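Local coordinates for tissue factor pathway inhibitor 2 (Homo sapiens, PDB 1ZR0), which inhibits trypsin, plasmin and factor VIIa/tissue factor, and factor Xa weakly, this chain being the first of its three Kunitz inhibitory domains, at residues 21-26 against 36-41. Residues are numbered along the deposited sequence; the frame is centred on the assembly and turned at random.
Sequences LLLRYY and QFLYGG
In the twisted antiparallel hairpin of this Kunitz domain, Leu22 pairs with Tyr39 and Arg24 with Phe37 as hydrogen-bonded pairs, Leu22 N reaching Tyr39 O at 2.8 Å and Arg24 N reaching Phe37 O at 3.0 Å. The face bearing Leu22, Arg24, Phe37 and Tyr39 illustrates how a strand pair can pack an arginine obliquely beside a tyrosine. Arg24 CG, anti to its carbonyl carbon (chi1 -66°), lies against Tyr39 CB; the bend at chi2 swings CD aside before the guanidinium returns. Tyr39 CD2 lies over one guanidinium face, toward its rim, 3.5 Å from Arg24 CZ, with the two planes 44° apart. Asn48 takes a hydrogen bond from Arg24 NH1, while Tyr39 OH bonds to Glu43 O. Shortening Arg24 to an alanine would probably leave Asn48 OD1 without this donor and Tyr39 CD2 and CE2 without their guanidinium neighbour. In the Kunitz fold this hairpin directly follows the reactive-site loop, whose reactive bond is probably Arg19-Ala20; Leu22 CD1 meets Gly41 CA at 3.6 Å. Phe37 and Tyr26 set their rings almost perpendicular (89°), CD1 of each 3.6 Å from the other, and both touch Leu13. On the reverse face Gln36 runs alongside Tyr25, its CG 3.2 Å from Tyr25 CE2, and Leu23 CD1 packs against Leu38 CD2.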
loop_
_atom_site.group_PDB
_atom_site.type_symbol
_atom_site.label_atom_id
_atom_site.label_comp_id
_atom_site.label_asym_id
_atom_site.label_seq_id
_atom_site.Cartn_x
_atom_site.Cartn_y
_atom_site.Cartn_z
ATOM N N LEU B 21 -1.797 2.806 -5.657
ATOM C CA LEU B 21 -2.041 3.194 -7.060
ATOM C C LEU B 21 -3.384 3.867 -7.141
ATOM O O LEU B 21 -4.403 3.247 -7.401
ATOM C CB LEU B 21 -2.012 1.989 -7.993
ATOM C CG LEU B 21 -0.629 1.373 -8.227
ATOM C CD1 LEU B 21 -0.819 -0.077 -8.901
ATOM C CD2 LEU B 21 0.457 2.205 -8.846
ATOM N N LEU B 22 -3.446 5.169 -6.779
ATOM C CA LEU B 22 -4.707 5.871 -6.710
ATOM C C LEU B 22 -4.950 6.736 -7.966
ATOM O O LEU B 22 -4.104 7.532 -8.342
ATOM C CB LEU B 22 -4.689 6.765 -5.465
ATOM C CG LEU B 22 -4.516 6.043 -4.149
ATOM C CD1 LEU B 22 -4.203 7.072 -3.102
ATOM C CD2 LEU B 22 -5.750 5.249 -3.860
ATOM N N LEU B 23 -6.087 6.558 -8.665
ATOM C CA LEU B 23 -6.324 7.287 -9.869
ATOM C C LEU B 23 -6.548 8.787 -9.573
ATOM O O LEU B 23 -7.463 9.150 -8.813
ATOM C CB LEU B 23 -7.565 6.728 -10.542
ATOM C CG LEU B 23 -7.848 7.190 -11.975
ATOM C CD1 LEU B 23 -6.685 6.975 -12.897
ATOM C CD2 LEU B 23 -9.069 6.302 -12.483
ATOM N N ARG B 24 -5.689 9.600 -10.177
ATOM C CA ARG B 24 -5.734 11.074 -10.069
ATOM C C ARG B 24 -5.513 11.651 -11.438
ATOM O O ARG B 24 -5.163 10.967 -12.422
ATOM C CB ARG B 24 -4.630 11.544 -9.099
ATOM C CG ARG B 24 -4.769 11.122 -7.591
ATOM C CD ARG B 24 -6.044 11.646 -6.946
ATOM N NE ARG B 24 -6.104 11.257 -5.564
ATOM C CZ ARG B 24 -5.379 11.831 -4.610
ATOM N NH1 ARG B 24 -4.648 12.919 -4.843
ATOM N NH2 ARG B 24 -5.512 11.389 -3.351
ATOM N N TYR B 25 -5.634 12.974 -11.528
ATOM C CA TYR B 25 -5.431 13.690 -12.759
ATOM C C TYR B 25 -4.387 14.741 -12.645
ATOM O O TYR B 25 -4.162 15.266 -11.576
ATOM C CB TYR B 25 -6.714 14.336 -13.184
ATOM C CG TYR B 25 -7.769 13.302 -13.543
ATOM C CD1 TYR B 25 -8.518 12.686 -12.580
ATOM C CD2 TYR B 25 -7.942 12.968 -14.872
ATOM C CE1 TYR B 25 -9.424 11.678 -12.920
ATOM C CE2 TYR B 25 -8.874 12.029 -15.249
ATOM C CZ TYR B 25 -9.611 11.408 -14.284
ATOM O OH TYR B 25 -10.489 10.420 -14.678
ATOM N N TYR B 26 -3.664 14.978 -13.744
ATOM C CA TYR B 26 -2.613 16.000 -13.736
ATOM C C TYR B 26 -2.661 16.762 -15.086
ATOM O O TYR B 26 -3.084 16.236 -16.097
ATOM C CB TYR B 26 -1.189 15.510 -13.457
ATOM C CG TYR B 26 -0.621 14.793 -14.649
ATOM C CD1 TYR B 26 -1.099 13.521 -14.993
ATOM C CD2 TYR B 26 0.302 15.379 -15.462
ATOM C CE1 TYR B 26 -0.614 12.890 -16.132
ATOM C CE2 TYR B 26 0.829 14.716 -16.575
ATOM C CZ TYR B 26 0.330 13.496 -16.917
ATOM O OH TYR B 26 0.850 12.880 -18.060
ATOM N N GLN B 36 -4.766 11.162 -16.832
ATOM C CA GLN B 36 -4.744 10.370 -15.583
ATOM C C GLN B 36 -3.364 9.881 -15.208
ATOM O O GLN B 36 -2.476 9.651 -16.033
ATOM C CB GLN B 36 -5.696 9.123 -15.751
ATOM C CG GLN B 36 -7.138 9.318 -15.523
ATOM C CD GLN B 36 -8.085 8.347 -16.280
ATOM O OE1 GLN B 36 -9.278 8.279 -15.998
ATOM N NE2 GLN B 36 -7.521 7.561 -17.209
ATOM N N PHE B 37 -3.117 9.722 -13.898
ATOM C CA PHE B 37 -1.981 9.013 -13.446
ATOM C C PHE B 37 -2.360 8.207 -12.188
ATOM O O PHE B 37 -3.383 8.415 -11.593
ATOM C CB PHE B 37 -0.737 9.937 -13.217
ATOM C CG PHE B 37 -0.806 10.837 -11.965
ATOM C CD1 PHE B 37 -1.672 11.890 -11.829
ATOM C CD2 PHE B 37 0.080 10.636 -10.945
ATOM C CE1 PHE B 37 -1.664 12.701 -10.724
ATOM C CE2 PHE B 37 0.107 11.390 -9.831
ATOM C CZ PHE B 37 -0.777 12.484 -9.698
ATOM N N LEU B 38 -1.429 7.392 -11.717
ATOM C CA LEU B 38 -1.638 6.634 -10.482
ATOM C C LEU B 38 -0.680 7.152 -9.374
ATOM O O LEU B 38 0.569 7.037 -9.468
ATOM C CB LEU B 38 -1.336 5.095 -10.783
ATOM C CG LEU B 38 -2.332 4.417 -11.749
ATOM C CD1 LEU B 38 -1.836 2.966 -12.077
ATOM C CD2 LEU B 38 -3.762 4.577 -11.383
ATOM N N TYR B 39 -1.303 7.825 -8.405
ATOM C CA TYR B 39 -0.643 8.454 -7.297
ATOM C C TYR B 39 -0.425 7.493 -6.176
ATOM O O TYR B 39 -1.272 6.650 -5.892
ATOM C CB TYR B 39 -1.572 9.614 -6.898
ATOM C CG TYR B 39 -1.181 10.379 -5.671
ATOM C CD1 TYR B 39 0.032 11.021 -5.617
ATOM C CD2 TYR B 39 -2.087 10.535 -4.658
ATOM C CE1 TYR B 39 0.376 11.796 -4.463
ATOM C CE2 TYR B 39 -1.792 11.270 -3.531
ATOM C CZ TYR B 39 -0.557 11.895 -3.449
ATOM O OH TYR B 39 -0.374 12.690 -2.280
ATOM N N GLY B 40 0.712 7.614 -5.502
ATOM C CA GLY B 40 1.090 6.725 -4.419
ATOM C C GLY B 40 0.386 6.956 -3.101
ATOM O O GLY B 40 0.361 6.040 -2.328
ATOM N N GLY B 41 -0.322 8.078 -2.898
ATOM C CA GLY B 41 -1.095 8.284 -1.732
ATOM C C GLY B 41 -0.647 9.314 -0.715
ATOM O O GLY B 41 -1.458 9.715 0.130
#